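Local coordinates for protein calcium homeostasis modulator 1 (Oryzias latipes, PDB 6LMT) that probably forms a large-pore plasma-membrane channel that passes ions and ATP, assembled here from eight copies of the chain, at residues Leu132-Glu135 / Lys136-Asn139; Lys226-Asp229 / Glu230-Glu234. All coordinates share one frame; numbering follows the deposited sequence.

Contact 1 comes first along the chain, in the loop between helix 122-128 and helix 148-155; contact 2 follows on the long C-terminal helix 210-258. The contacts lie on opposite sides of the chain's centre, their centres about 71 Å and their nearest atoms about 55 Å apart. The two share no helix, but helix 167-202, against which contact 1 packs, leads along the chain to helix 210-258. Contact 1 is a tight turn at what is probably the extracellular end of the subunit, whereas contact 2 is regular helix at the probably cytoplasmic end. Both touch other subunits, lightly at contact 1 through Lys136 and more extensively at contact 2, so subunits meet in two widely separated parts of the octamer.

Contact 1: Leu132-Glu135 / Lys136-Asn139; sequences LDIE and KFGN
Leu132 meets the ring of Phe137 five residues on: its CD2 comes obliquely to CE2 at 3.7 Å, and the two side chains cross at about a right angle. Asp133 contributes its backbone, its O accepting a nearly straight bond from Lys136 N (3.3 Å, 168° at the hydrogen). The aliphatic part of Lys136 runs past the same carbonyl, CB lying 3.7 Å from Asp133 O, and this CB also sits over the centre of one face of the Phe137 ring. Ile134 reaches the ring at its edge: with CG1 anti to the backbone N (chi1 -153°), CD1 comes to 3.7 Å from Phe137 CD2. A second, weak backbone bond joins Phe137 N to Ile134 O at 3.3 Å. Glu135 carries the chain through the bend while its side chain touches Val143. Outside, Leu132 and Ile134 pack on helix 167-202, where Tyr176 meets the Phe137 ring with the planes at about 50°, and Lys136 touches Met44 of a neighbouring subunit. Two successive bonds between residues three apart are the signature of a short 3-10 turn, here set in the loop that follows helix 122-128 and closed by a small apolar cluster around Phe137.

Contact 2: Lys226-Asp229 / Glu230-Glu234; sequences KMFD and ETCKE
Lys226 O receives the amide N of Glu230 at 3.1 Å. A weak bond from Asp229 N reaches the same oxygen. At the next residue, Met227 O is gripped twice by Thr231: the amide N bonds at 3.1 Å from above the carbonyl plane, and OG1 donates as well. Chi1 of -54° sets that hydroxyl beside the threonine's own N, folding it back onto the helix so that the hydroxyl and the amide of Thr231 share one acceptor. The amide bonds of Glu230 and Thr231 are i to i+4 bonds of an alpha helix, running through the middle of helix 210-258, whose sides meet the same helix of other subunits in the octamer. Phe228 O accepts from Cys232 N at 3.1 Å, and the side chains repeat the pairing as a sulfur-aromatic contact: SG lies over one face of the Phe228 ring, 3.8 Å from the ring centroid and shifted toward the rim. Ile244 of one neighbouring subunit and Leu212 of another pack on Phe228. Asp229 O takes the amide N of Lys233 at 3.1 Å, and the extended lysine chain leaves alongside this carbonyl. The Asp229 carboxylate is satisfied at OD1 by a weak bond from His219 NE2 of a neighbouring subunit. Glu230 O is the acceptor for Glu234 N at 3.1 Å.

Contact 1: Leu132-Glu135 / Lys136-Asn139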
loop_
_atom_site.group_PDB
_atom_site.type_symbol
_atom_site.label_atom_id
_atom_site.label_comp_id
_atom_site.label_asym_id
_atom_site.label_seq_id
_atom_site.Cartn_x
_atom_site.Cartn_y
_atom_site.Cartn_z
ATOM N N LEU A 132 29.182 5.360 37.852
ATOM C CA LEU A 132 29.350 6.753 37.503
ATOM C C LEU A 132 29.945 7.540 38.651
ATOM O O LEU A 132 29.940 7.117 39.806
ATOM C CB LEU A 132 28.028 7.381 37.096
ATOM C CG LEU A 132 27.525 6.979 35.723
ATOM C CD1 LEU A 132 26.153 7.510 35.534
ATOM C CD2 LEU A 132 28.440 7.544 34.688
ATOM N N ASP A 133 30.478 8.698 38.303
ATOM C CA ASP A 133 31.007 9.677 39.243
ATOM C C ASP A 133 30.121 10.897 39.052
ATOM O O ASP A 133 30.342 11.686 38.132
ATOM C CB ASP A 133 32.469 9.970 38.945
ATOM C CG ASP A 133 33.152 10.718 40.046
ATOM O OD1 ASP A 133 32.506 10.988 41.073
ATOM O OD2 ASP A 133 34.344 11.043 39.884
ATOM N N ILE A 134 29.109 11.053 39.907
ATOM C CA ILE A 134 27.966 11.889 39.551
ATOM C C ILE A 134 28.249 13.379 39.676
ATOM O O ILE A 134 27.426 14.202 39.257
ATOM C CB ILE A 134 26.773 11.425 40.406
ATOM C CG1 ILE A 134 25.453 11.717 39.694
ATOM C CG2 ILE A 134 26.803 12.078 41.758
ATOM C CD1 ILE A 134 25.313 10.965 38.392
ATOM N N GLU A 135 29.422 13.753 40.187
ATOM C CA GLU A 135 29.801 15.155 40.274
ATOM C C GLU A 135 30.144 15.760 38.922
ATOM O O GLU A 135 30.295 16.982 38.828
ATOM C CB GLU A 135 30.978 15.309 41.229
ATOM C CG GLU A 135 30.602 15.197 42.689
ATOM C CD GLU A 135 30.467 13.770 43.188
ATOM O OE1 GLU A 135 30.737 12.827 42.419
ATOM O OE2 GLU A 135 30.080 13.597 44.364
ATOM N N LYS A 136 30.265 14.943 37.881
ATOM C CA LYS A 136 30.544 15.412 36.533
ATOM C C LYS A 136 29.294 15.810 35.765
ATOM O O LYS A 136 29.406 16.187 34.597
ATOM C CB LYS A 136 31.267 14.316 35.759
ATOM C CG LYS A 136 32.645 13.995 36.272
ATOM C CD LYS A 136 33.142 12.701 35.662
ATOM C CE LYS A 136 33.381 12.835 34.176
ATOM N NZ LYS A 136 33.963 11.594 33.612
ATOM N N PHE A 137 28.117 15.735 36.380
ATOM C CA PHE A 137 26.860 15.714 35.648
ATOM C C PHE A 137 25.833 16.721 36.135
ATOM O O PHE A 137 24.911 17.037 35.379
ATOM C CB PHE A 137 26.259 14.301 35.716
ATOM C CG PHE A 137 27.081 13.283 35.006
ATOM C CD1 PHE A 137 27.618 13.561 33.767
ATOM C CD2 PHE A 137 27.479 12.138 35.654
ATOM C CE1 PHE A 137 28.420 12.658 33.137
ATOM C CE2 PHE A 137 28.298 11.244 35.032
ATOM C CZ PHE A 137 28.767 11.506 33.770
ATOM N N GLY A 138 25.955 17.229 37.358
ATOM C CA GLY A 138 24.964 18.153 37.874
ATOM C C GLY A 138 25.328 18.789 39.196
ATOM O O GLY A 138 26.459 19.252 39.370
ATOM N N ASN A 139 24.362 18.850 40.117
ATOM C CA ASN A 139 24.638 19.299 41.476
ATOM C C ASN A 139 25.620 18.355 42.158
ATOM O O ASN A 139 25.633 17.146 41.911
ATOM C CB ASN A 139 23.349 19.374 42.304
ATOM C CG ASN A 139 22.511 20.607 41.994
ATOM O OD1 ASN A 139 23.034 21.708 41.839
ATOM N ND2 ASN A 139 21.198 20.427 41.926
#

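Contact 2: Lys226-Asp229 / Glu230-Glu234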
loop_
_atom_site.group_PDB
_atom_site.type_symbol
_atom_site.label_atom_id
_atom_site.label_comp_id
_atom_site.label_asym_id
_atom_site.label_seq_id
_atom_site.Cartn_x
_atom_site.Cartn_y
_atom_site.Cartn_z
ATOM N N LYS A 226 16.317 -34.113 -2.856
ATOM C CA LYS A 226 15.271 -33.922 -3.851
ATOM C C LYS A 226 14.999 -35.195 -4.635
ATOM O O LYS A 226 13.837 -35.552 -4.824
ATOM C CB LYS A 226 15.635 -32.786 -4.799
ATOM C CG LYS A 226 15.576 -31.409 -4.172
ATOM C CD LYS A 226 15.877 -30.349 -5.211
ATOM C CE LYS A 226 15.841 -28.956 -4.626
ATOM N NZ LYS A 226 16.144 -27.928 -5.655
ATOM N N MET A 227 16.040 -35.915 -5.052
ATOM C CA MET A 227 15.826 -37.115 -5.850
ATOM C C MET A 227 15.199 -38.234 -5.038
ATOM O O MET A 227 14.471 -39.060 -5.595
ATOM C CB MET A 227 17.134 -37.600 -6.476
ATOM C CG MET A 227 17.671 -36.689 -7.551
ATOM S SD MET A 227 19.117 -37.394 -8.342
ATOM C CE MET A 227 18.350 -38.648 -9.353
ATOM N N PHE A 228 15.440 -38.263 -3.727
ATOM C CA PHE A 228 14.721 -39.207 -2.883
ATOM C C PHE A 228 13.248 -38.836 -2.750
ATOM O O PHE A 228 12.401 -39.732 -2.651
ATOM C CB PHE A 228 15.380 -39.289 -1.509
ATOM C CG PHE A 228 14.775 -40.318 -0.613
ATOM C CD1 PHE A 228 15.016 -41.661 -0.826
ATOM C CD2 PHE A 228 13.963 -39.947 0.443
ATOM C CE1 PHE A 228 14.458 -42.617 -0.008
ATOM C CE2 PHE A 228 13.404 -40.905 1.263
ATOM C CZ PHE A 228 13.655 -42.241 1.035
ATOM N N ASP A 229 12.918 -37.539 -2.775
ATOM C CA ASP A 229 11.517 -37.132 -2.673
ATOM C C ASP A 229 10.724 -37.531 -3.907
ATOM O O ASP A 229 9.642 -38.117 -3.790
ATOM C CB ASP A 229 11.395 -35.627 -2.445
ATOM C CG ASP A 229 11.715 -35.224 -1.031
ATOM O OD1 ASP A 229 11.502 -36.041 -0.117
ATOM O OD2 ASP A 229 12.169 -34.081 -0.831
ATOM N N GLU A 230 11.237 -37.226 -5.102
ATOM C CA GLU A 230 10.499 -37.610 -6.298
ATOM C C GLU A 230 10.541 -39.104 -6.569
ATOM O O GLU A 230 9.669 -39.604 -7.288
ATOM C CB GLU A 230 10.983 -36.872 -7.545
ATOM C CG GLU A 230 10.423 -35.463 -7.711
ATOM C CD GLU A 230 11.387 -34.360 -7.346
ATOM O OE1 GLU A 230 12.573 -34.660 -7.134
ATOM O OE2 GLU A 230 10.965 -33.185 -7.298
ATOM N N THR A 231 11.508 -39.834 -6.019
ATOM C CA THR A 231 11.487 -41.279 -6.217
ATOM C C THR A 231 10.444 -41.926 -5.319
ATOM O O THR A 231 9.770 -42.878 -5.730
ATOM C CB THR A 231 12.871 -41.873 -5.976
ATOM O OG1 THR A 231 13.821 -41.190 -6.797
ATOM C CG2 THR A 231 12.901 -43.340 -6.353
ATOM N N CYS A 232 10.275 -41.402 -4.099
ATOM C CA CYS A 232 9.183 -41.862 -3.246
ATOM C C CYS A 232 7.830 -41.558 -3.869
ATOM O O CYS A 232 6.904 -42.368 -3.767
ATOM C CB CYS A 232 9.273 -41.232 -1.857
ATOM S SG CYS A 232 10.591 -41.843 -0.802
ATOM N N LYS A 233 7.702 -40.416 -4.553
ATOM C CA LYS A 233 6.422 -40.071 -5.162
ATOM C C LYS A 233 6.094 -40.955 -6.357
ATOM O O LYS A 233 4.926 -41.289 -6.568
ATOM C CB LYS A 233 6.406 -38.604 -5.578
ATOM C CG LYS A 233 6.424 -37.657 -4.413
ATOM C CD LYS A 233 6.460 -36.220 -4.866
ATOM C CE LYS A 233 6.584 -35.293 -3.672
ATOM N NZ LYS A 233 6.651 -33.865 -4.070
ATOM N N GLU A 234 7.088 -41.356 -7.145
ATOM C CA GLU A 234 6.767 -42.225 -8.268
ATOM C C GLU A 234 6.541 -43.671 -7.829
ATOM O O GLU A 234 5.740 -44.381 -8.450
ATOM C CB GLU A 234 7.852 -42.129 -9.344
ATOM C CG GLU A 234 9.221 -42.640 -8.965
ATOM C CD GLU A 234 10.212 -42.497 -10.097
ATOM O OE1 GLU A 234 9.830 -41.933 -11.144
ATOM O OE2 GLU A 234 11.362 -42.962 -9.949
#